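Local atomic coordinates of transcription initiation factor IIB (PDB entry 5O9J), a protein that is a mini-intein with the HINT fold, which probably excises itself from its host protein and joins the flanking sequences by protein splicing. Residues A[56-70]-A[162-174]. Sequence-based numbering, arbitrary orientation.
Sequences AFNSNYKFKFMPVSE and YDLTVPNAENFVA
Asn-171 and Phe-57 are joined by paired hydrogen bonds where, in the HINT fold of this intein, the hairpin of strands 52-57 and 63-67 packs against the loop after strand 160-165 and the start of strand 171-174. The side-chain amide of Asn-171 reads both polar backbone atoms of Phe-57: OD1 accepts from Phe-57 N at 2.9 Å, nearly straight and on a lone pair, while ND2 donates to Phe-57 O at 2.8 Å, the acceptor lying in the amide plane. CG of Asn-171 sits between its own backbone N and carbonyl carbon (chi1 68°), which brings the amide to the backbone of Phe-57, and the two bonds together fix its flip. With an alanine in this place both backbone groups of Phe-57 would probably lose the amide that pairs with them, and the end of strand 52-57 would be held less firmly. The backbone O of Asn-171 is buried without a polar partner, with Ala-56 CB 3.4 Å away.

Apolar contacts fill the middle. CG1 of Val-166 meets Met-66 CB at 3.8 Å and reaches Ala-56 CB more loosely. Farther along 171-174, CG2 of Val-173 touches CE2 of Phe-63 at 4.0 Å, the two side chains crossing at about a right angle. The Met-66 chain bends at chi2 and chi3, bringing its CE beside the carbonyl oxygens of Pro-167 and Asn-168.

Backbone bonds dominate the other end, where the chain passes from 63-67 into strand 70-75. Thr-165 N donates to Glu-70 O, and the Glu-70 carboxylate forms a salt bridge to Arg-39 through OE1. Thr-165 O is gripped twice by Ser-69: N approaches nearly along the C=O axis at 2.9 Å, and OG comes from above the carbonyl plane at 3.3 Å.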
ATOM      1  N   ALA A  56       3.673   3.842  10.276  1.00 27.26           N
ATOM      2  CA  ALA A  56       4.697   3.408   9.359  1.00 28.32           C
ATOM      3  C   ALA A  56       5.833   2.775  10.131  1.00 35.85           C
ATOM      4  O   ALA A  56       5.945   2.945  11.341  1.00 32.53           O
ATOM      5  CB  ALA A  56       5.198   4.575   8.529  1.00 31.64           C
ATOM      6  N   PHE A  57       6.673   2.049   9.412  1.00 33.78           N
ATOM      7  CA  PHE A  57       7.870   1.436   9.961  1.00 37.78           C
ATOM      8  C   PHE A  57       9.072   2.358   9.747  1.00 39.91           C
ATOM      9  O   PHE A  57       9.565   2.489   8.628  1.00 41.21           O
ATOM     10  CB  PHE A  57       8.096   0.094   9.287  1.00 40.99           C
ATOM     11  CG  PHE A  57       9.234  -0.656   9.837  1.00 46.46           C
ATOM     12  CD1 PHE A  57       9.096  -1.435  10.986  1.00 47.12           C
ATOM     13  CD2 PHE A  57      10.474  -0.558   9.232  1.00 47.33           C
ATOM     14  CE1 PHE A  57      10.184  -2.119  11.477  1.00 50.51           C
ATOM     15  CE2 PHE A  57      11.535  -1.226   9.724  1.00 54.13           C
ATOM     16  CZ  PHE A  57      11.418  -2.024  10.837  1.00 52.50           C
ATOM     17  N   ASN A  58       9.559   2.999  10.807  1.00 41.55           N
ATOM     18  CA  ASN A  58      10.547   4.059  10.611  1.00 46.28           C
ATOM     19  C   ASN A  58      12.001   3.584  10.511  1.00 49.74           C
ATOM     20  O   ASN A  58      12.288   2.389  10.627  1.00 44.36           O
ATOM     21  CB  ASN A  58      10.423   5.113  11.720  1.00 46.01           C
ATOM     22  CG  ASN A  58      10.885   4.612  13.098  1.00 46.36           C
ATOM     23  OD1 ASN A  58      11.282   3.457  13.282  1.00 46.35           O
ATOM     24  ND2 ASN A  58      10.835   5.506  14.073  1.00 45.96           N
ATOM     25  N   SER A  59      12.908   4.541  10.299  1.00 49.23           N
ATOM     26  CA  SER A  59      14.341   4.270  10.146  1.00 50.31           C
ATOM     27  C   SER A  59      14.992   3.655  11.390  1.00 51.83           C
ATOM     28  O   SER A  59      16.073   3.077  11.307  1.00 59.03           O
ATOM     29  CB  SER A  59      15.086   5.559   9.773  1.00 50.48           C
ATOM     30  OG  SER A  59      14.600   6.101   8.555  1.00 59.87           O
ATOM     31  N   ASN A  60      14.341   3.789  12.542  1.00 52.32           N
ATOM     32  CA  ASN A  60      14.837   3.181  13.771  1.00 49.07           C
ATOM     33  C   ASN A  60      14.201   1.818  14.010  1.00 53.44           C
ATOM     34  O   ASN A  60      14.207   1.308  15.133  1.00 47.60           O
ATOM     35  CB  ASN A  60      14.576   4.095  14.968  1.00 48.27           C
ATOM     36  CG  ASN A  60      15.285   5.428  14.847  1.00 50.53           C
ATOM     37  OD1 ASN A  60      16.290   5.549  14.145  1.00 48.53           O
ATOM     38  ND2 ASN A  60      14.765   6.440  15.532  1.00 51.31           N
ATOM     39  N   TYR A  61      13.640   1.250  12.942  1.00 51.62           N
ATOM     40  CA  TYR A  61      13.043  -0.088  12.964  1.00 51.37           C
ATOM     41  C   TYR A  61      11.798  -0.230  13.841  1.00 50.57           C
ATOM     42  O   TYR A  61      11.563  -1.306  14.401  1.00 56.15           O
ATOM     43  CB  TYR A  61      14.080  -1.125  13.410  1.00 57.31           C
ATOM     44  CG  TYR A  61      15.257  -1.249  12.474  1.00 61.58           C
ATOM     45  CD1 TYR A  61      15.071  -1.271  11.097  1.00 62.35           C
ATOM     46  CD2 TYR A  61      16.558  -1.327  12.965  1.00 66.21           C
ATOM     47  CE1 TYR A  61      16.142  -1.376  10.231  1.00 68.34           C
ATOM     48  CE2 TYR A  61      17.640  -1.432  12.104  1.00 69.87           C
ATOM     49  CZ  TYR A  61      17.425  -1.456  10.738  1.00 70.37           C
ATOM     50  OH  TYR A  61      18.489  -1.560   9.864  1.00 75.31           O
ATOM     51  N   LYS A  62      10.995   0.827  13.954  1.00 43.23           N
ATOM     52  CA  LYS A  62       9.799   0.756  14.792  1.00 44.67           C
ATOM     53  C   LYS A  62       8.505   1.187  14.096  1.00 43.42           C
ATOM     54  O   LYS A  62       8.501   2.105  13.271  1.00 40.02           O
ATOM     55  CB  LYS A  62      10.004   1.591  16.059  1.00 46.72           C
ATOM     56  CG  LYS A  62      11.224   1.165  16.888  1.00 49.87           C
ATOM     57  CD  LYS A  62      11.760   2.303  17.735  1.00 56.57           C
ATOM     58  CE  LYS A  62      12.924   1.838  18.591  1.00 55.96           C
ATOM     59  NZ  LYS A  62      13.168   2.751  19.746  1.00 60.76           N
ATOM     60  N   PHE A  63       7.410   0.507  14.432  1.00 38.44           N
ATOM     61  CA  PHE A  63       6.083   0.898  13.966  1.00 41.43           C
ATOM     62  C   PHE A  63       5.514   2.014  14.833  1.00 40.81           C
ATOM     63  O   PHE A  63       5.173   1.809  16.001  1.00 32.42           O
ATOM     64  CB  PHE A  63       5.136  -0.299  13.953  1.00 41.40           C
ATOM     65  CG  PHE A  63       5.403  -1.263  12.829  1.00 44.58           C
ATOM     66  CD1 PHE A  63       6.205  -2.382  13.023  1.00 41.90           C
ATOM     67  CD2 PHE A  63       4.862  -1.043  11.577  1.00 36.93           C
ATOM     68  CE1 PHE A  63       6.454  -3.265  11.986  1.00 45.13           C
ATOM     69  CE2 PHE A  63       5.110  -1.922  10.534  1.00 36.45           C
ATOM     70  CZ  PHE A  63       5.904  -3.033  10.737  1.00 45.53           C
ATOM     71  N   LYS A  64       5.414   3.192  14.229  1.00 31.48           N
ATOM     72  CA  LYS A  64       5.094   4.435  14.920  1.00 35.53           C
ATOM     73  C   LYS A  64       4.304   5.381  14.013  1.00 32.22           C
ATOM     74  O   LYS A  64       4.361   5.259  12.795  1.00 28.70           O
ATOM     75  CB  LYS A  64       6.378   5.147  15.368  1.00 42.52           C
ATOM     76  CG  LYS A  64       7.025   4.627  16.634  1.00 46.89           C
ATOM     77  CD  LYS A  64       8.025   5.652  17.152  1.00 46.26           C
ATOM     78  CE  LYS A  64       8.342   5.433  18.626  1.00 54.42           C
ATOM     79  NZ  LYS A  64       8.873   4.070  18.874  1.00 56.30           N
ATOM     80  N   PHE A  65       3.597   6.335  14.603  1.00 31.12           N
ATOM     81  CA  PHE A  65       3.026   7.426  13.824  1.00 31.49           C
ATOM     82  C   PHE A  65       4.137   8.286  13.230  1.00 35.01           C
ATOM     83  O   PHE A  65       5.045   8.712  13.942  1.00 34.28           O
ATOM     84  CB  PHE A  65       2.093   8.281  14.679  1.00 32.68           C
ATOM     85  CG  PHE A  65       0.742   7.665  14.888  1.00 36.37           C
ATOM     86  CD1 PHE A  65      -0.127   7.494  13.822  1.00 34.59           C
ATOM     87  CD2 PHE A  65       0.344   7.245  16.150  1.00 38.46           C
ATOM     88  CE1 PHE A  65      -1.366   6.933  14.005  1.00 35.28           C
ATOM     89  CE2 PHE A  65      -0.896   6.677  16.344  1.00 36.67           C
ATOM     90  CZ  PHE A  65      -1.752   6.518  15.274  1.00 40.69           C
ATOM     91  N   MET A  66       4.070   8.512  11.920  1.00 31.74           N
ATOM     92  CA  MET A  66       5.055   9.323  11.201  1.00 29.08           C
ATOM     93  C   MET A  66       4.347  10.361  10.340  1.00 33.63           C
ATOM     94  O   MET A  66       3.348  10.045   9.682  1.00 27.78           O
ATOM     95  CB  MET A  66       5.951   8.462  10.305  1.00 31.11           C
ATOM     96  CG  MET A  66       6.787   7.405  11.036  1.00 35.47           C
ATOM     97  SD  MET A  66       8.181   8.131  11.909  1.00 47.67           S
ATOM     98  CE  MET A  66       9.189   8.713  10.549  1.00 41.30           C
ATOM     99  N   PRO A  67       4.874  11.596  10.331  1.00 31.19           N
ATOM    100  CA  PRO A  67       4.340  12.696   9.519  1.00 33.71           C
ATOM    101  C   PRO A  67       4.176  12.356   8.048  1.00 30.64           C
ATOM    102  O   PRO A  67       5.086  11.809   7.430  1.00 32.15           O
ATOM    103  CB  PRO A  67       5.400  13.793   9.680  1.00 35.17           C
ATOM    104  CG  PRO A  67       5.979  13.543  11.026  1.00 37.00           C
ATOM    105  CD  PRO A  67       6.021  12.034  11.147  1.00 30.96           C
ATOM    106  N   VAL A  68       3.018  12.703   7.499  1.00 36.73           N
ATOM    107  CA  VAL A  68       2.800  12.683   6.055  1.00 31.86           C
ATOM    108  C   VAL A  68       3.074  14.094   5.538  1.00 39.14           C
ATOM    109  O   VAL A  68       2.558  15.069   6.085  1.00 39.27           O
ATOM    110  CB  VAL A  68       1.369  12.248   5.701  1.00 33.66           C
ATOM    111  CG1 VAL A  68       1.141  12.279   4.176  1.00 29.67           C
ATOM    112  CG2 VAL A  68       1.087  10.850   6.270  1.00 35.24           C
ATOM    113  N   SER A  69       3.903  14.214   4.509  1.00 38.66           N
ATOM    114  CA  SER A  69       4.269  15.538   4.010  1.00 44.60           C
ATOM    115  C   SER A  69       3.298  16.005   2.936  1.00 38.83           C
ATOM    116  O   SER A  69       2.919  17.171   2.900  1.00 49.55           O
ATOM    117  CB  SER A  69       5.693  15.530   3.464  1.00 34.65           C
ATOM    118  OG  SER A  69       5.824  14.522   2.480  1.00 37.56           O
ATOM    119  N   GLU A  70       2.905  15.088   2.059  1.00 41.51           N
ATOM    120  CA  GLU A  70       1.957  15.400   0.996  1.00 42.30           C
ATOM    121  C   GLU A  70       1.132  14.168   0.634  1.00 42.81           C
ATOM    122  O   GLU A  70       1.501  13.034   0.958  1.00 41.36           O
ATOM    123  CB  GLU A  70       2.689  15.941  -0.244  1.00 44.39           C
ATOM    124  CG  GLU A  70       3.713  14.979  -0.821  1.00 43.70           C
ATOM    125  CD  GLU A  70       4.463  15.521  -2.035  1.00 47.39           C
ATOM    126  OE1 GLU A  70       4.714  16.748  -2.112  1.00 38.92           O
ATOM    127  OE2 GLU A  70       4.807  14.698  -2.914  1.00 49.02           O
ATOM    128  N   TYR A 162      -4.125   6.044  -4.888  1.00 37.70           N
ATOM    129  CA  TYR A 162      -3.716   7.076  -3.942  1.00 35.36           C
ATOM    130  C   TYR A 162      -2.318   6.887  -3.351  1.00 39.11           C
ATOM    131  O   TYR A 162      -1.813   5.765  -3.237  1.00 43.19           O
ATOM    132  CB  TYR A 162      -4.756   7.168  -2.822  1.00 36.99           C
ATOM    133  CG  TYR A 162      -6.141   7.477  -3.345  1.00 34.96           C
ATOM    134  CD1 TYR A 162      -6.972   6.463  -3.798  1.00 38.34           C
ATOM    135  CD2 TYR A 162      -6.610   8.785  -3.412  1.00 34.47           C
ATOM    136  CE1 TYR A 162      -8.234   6.735  -4.301  1.00 38.04           C
ATOM    137  CE2 TYR A 162      -7.877   9.067  -3.906  1.00 35.35           C
ATOM    138  CZ  TYR A 162      -8.681   8.036  -4.349  1.00 37.53           C
ATOM    139  OH  TYR A 162      -9.938   8.281  -4.847  1.00 40.09           O
ATOM    140  N   ASP A 163      -1.712   8.007  -2.966  1.00 36.19           N
ATOM    141  CA  ASP A 163      -0.334   8.048  -2.482  1.00 38.13           C
ATOM    142  C   ASP A 163      -0.183   8.894  -1.217  1.00 41.49           C
ATOM    143  O   ASP A 163      -0.748   9.985  -1.106  1.00 39.64           O
ATOM    144  CB  ASP A 163       0.590   8.613  -3.563  1.00 41.17           C
ATOM    145  CG  ASP A 163       1.250   7.536  -4.406  1.00 51.42           C
ATOM    146  OD1 ASP A 163       2.254   6.955  -3.940  1.00 54.88           O
ATOM    147  OD2 ASP A 163       0.758   7.263  -5.528  1.00 55.32           O
ATOM    148  N   LEU A 164       0.594   8.390  -0.267  1.00 36.15           N
ATOM    149  CA  LEU A 164       1.059   9.212   0.839  1.00 32.69           C
ATOM    150  C   LEU A 164       2.556   9.376   0.661  1.00 35.28           C
ATOM    151  O   LEU A 164       3.220   8.476   0.145  1.00 41.28           O
ATOM    152  CB  LEU A 164       0.737   8.574   2.196  1.00 31.92           C
ATOM    153  CG  LEU A 164      -0.723   8.252   2.531  1.00 32.17           C
ATOM    154  CD1 LEU A 164      -0.829   7.483   3.841  1.00 34.52           C
ATOM    155  CD2 LEU A 164      -1.557   9.519   2.606  1.00 37.09           C
ATOM    156  N   THR A 165       3.092  10.522   1.062  1.00 35.27           N
ATOM    157  CA  THR A 165       4.534  10.675   1.130  1.00 32.85           C
ATOM    158  C   THR A 165       4.932  10.722   2.590  1.00 39.66           C
ATOM    159  O   THR A 165       4.565  11.642   3.325  1.00 38.50           O
ATOM    160  CB  THR A 165       5.040  11.939   0.403  1.00 41.62           C
ATOM    161  OG1 THR A 165       4.712  11.856  -0.988  1.00 42.62           O
ATOM    162  CG2 THR A 165       6.553  12.065   0.542  1.00 38.47           C
ATOM    163  N   VAL A 166       5.680   9.707   3.005  1.00 39.20           N
ATOM    164  CA  VAL A 166       6.135   9.598   4.374  1.00 37.56           C
ATOM    165  C   VAL A 166       7.658   9.643   4.392  1.00 43.12           C
ATOM    166  O   VAL A 166       8.318   8.649   4.089  1.00 48.95           O
ATOM    167  CB  VAL A 166       5.630   8.290   5.027  1.00 38.05           C
ATOM    168  CG1 VAL A 166       5.992   8.253   6.501  1.00 33.59           C
ATOM    169  CG2 VAL A 166       4.122   8.159   4.831  1.00 35.57           C
ATOM    170  N   PRO A 167       8.221  10.811   4.713  1.00 40.04           N
ATOM    171  CA  PRO A 167       9.671  10.980   4.863  1.00 46.71           C
ATOM    172  C   PRO A 167      10.270  10.101   5.956  1.00 45.48           C
ATOM    173  O   PRO A 167       9.593   9.784   6.932  1.00 47.51           O
ATOM    174  CB  PRO A 167       9.818  12.466   5.229  1.00 47.52           C
ATOM    175  CG  PRO A 167       8.437  12.915   5.643  1.00 45.75           C
ATOM    176  CD  PRO A 167       7.506  12.094   4.815  1.00 43.47           C
ATOM    177  N   ASN A 168      11.531   9.719   5.783  1.00 51.16           N
ATOM    178  CA  ASN A 168      12.270   8.954   6.789  1.00 48.93           C
ATOM    179  C   ASN A 168      11.604   7.625   7.143  1.00 54.76           C
ATOM    180  O   ASN A 168      11.779   7.108   8.253  1.00 50.60           O
ATOM    181  CB  ASN A 168      12.462   9.789   8.061  1.00 53.72           C
ATOM    182  CG  ASN A 168      13.168  11.108   7.792  1.00 57.35           C
ATOM    183  OD1 ASN A 168      14.100  11.174   6.989  1.00 60.77           O
ATOM    184  ND2 ASN A 168      12.719  12.169   8.456  1.00 58.62           N
ATOM    185  N   ALA A 169      10.842   7.078   6.198  1.00 47.43           N
ATOM    186  CA  ALA A 169      10.213   5.773   6.375  1.00 43.70           C
ATOM    187  C   ALA A 169       9.921   5.153   5.017  1.00 40.83           C
ATOM    188  O   ALA A 169      10.197   3.977   4.793  1.00 44.08           O
ATOM    189  CB  ALA A 169       8.940   5.891   7.202  1.00 38.97           C
ATOM    190  N   GLU A 170       9.364   5.961   4.118  1.00 40.33           N
ATOM    191  CA  GLU A 170       9.064   5.543   2.750  1.00 41.68           C
ATOM    192  C   GLU A 170       8.308   4.208   2.677  1.00 39.59           C
ATOM    193  O   GLU A 170       8.524   3.398   1.779  1.00 41.49           O
ATOM    194  CB  GLU A 170      10.354   5.480   1.932  1.00 47.05           C
ATOM    195  CG  GLU A 170      11.024   6.845   1.789  1.00 55.26           C
ATOM    196  CD  GLU A 170      12.128   6.862   0.751  1.00 65.04           C
ATOM    197  OE1 GLU A 170      12.292   5.843   0.043  1.00 69.56           O
ATOM    198  OE2 GLU A 170      12.825   7.897   0.635  1.00 62.57           O
ATOM    199  N   ASN A 171       7.433   4.000   3.655  1.00 36.62           N
ATOM    200  CA  ASN A 171       6.445   2.933   3.646  1.00 33.14           C
ATOM    201  C   ASN A 171       5.262   3.421   4.467  1.00 32.25           C
ATOM    202  O   ASN A 171       5.346   4.468   5.114  1.00 34.56           O
ATOM    203  CB  ASN A 171       7.001   1.622   4.221  1.00 32.56           C
ATOM    204  CG  ASN A 171       7.281   1.711   5.713  1.00 33.03           C
ATOM    205  OD1 ASN A 171       6.369   1.616   6.532  1.00 31.61           O
ATOM    206  ND2 ASN A 171       8.545   1.913   6.068  1.00 33.76           N
ATOM    207  N   PHE A 172       4.151   2.697   4.423  1.00 26.60           N
ATOM    208  CA  PHE A 172       3.105   2.902   5.415  1.00 25.30           C
ATOM    209  C   PHE A 172       2.203   1.686   5.509  1.00 29.87           C
ATOM    210  O   PHE A 172       2.197   0.805   4.638  1.00 31.03           O
ATOM    211  CB  PHE A 172       2.280   4.173   5.134  1.00 29.98           C
ATOM    212  CG  PHE A 172       1.616   4.205   3.788  1.00 26.64           C
ATOM    213  CD1 PHE A 172       0.344   3.680   3.611  1.00 29.15           C
ATOM    214  CD2 PHE A 172       2.246   4.802   2.711  1.00 31.10           C
ATOM    215  CE1 PHE A 172      -0.273   3.725   2.366  1.00 34.02           C
ATOM    216  CE2 PHE A 172       1.637   4.866   1.474  1.00 29.53           C
ATOM    217  CZ  PHE A 172       0.376   4.323   1.296  1.00 32.16           C
ATOM    218  N   VAL A 173       1.456   1.633   6.598  1.00 26.79           N
ATOM    219  CA  VAL A 173       0.567   0.525   6.858  1.00 32.42           C
ATOM    220  C   VAL A 173      -0.809   0.885   6.337  1.00 31.28           C
ATOM    221  O   VAL A 173      -1.314   1.965   6.638  1.00 31.23           O
ATOM    222  CB  VAL A 173       0.513   0.206   8.360  1.00 33.19           C
ATOM    223  CG1 VAL A 173      -0.650  -0.677   8.666  1.00 32.07           C
ATOM    224  CG2 VAL A 173       1.829  -0.429   8.808  1.00 32.97           C
ATOM    225  N   ALA A 174      -1.398  -0.009   5.546  1.00 28.34           N
ATOM    226  CA  ALA A 174      -2.711   0.218   4.961  1.00 31.80           C
ATOM    227  C   ALA A 174      -3.308  -1.089   4.479  1.00 33.05           C
ATOM    228  O   ALA A 174      -2.650  -1.844   3.764  1.00 36.16           O
ATOM    229  CB  ALA A 174      -2.620   1.199   3.812  1.00 31.06           C
TER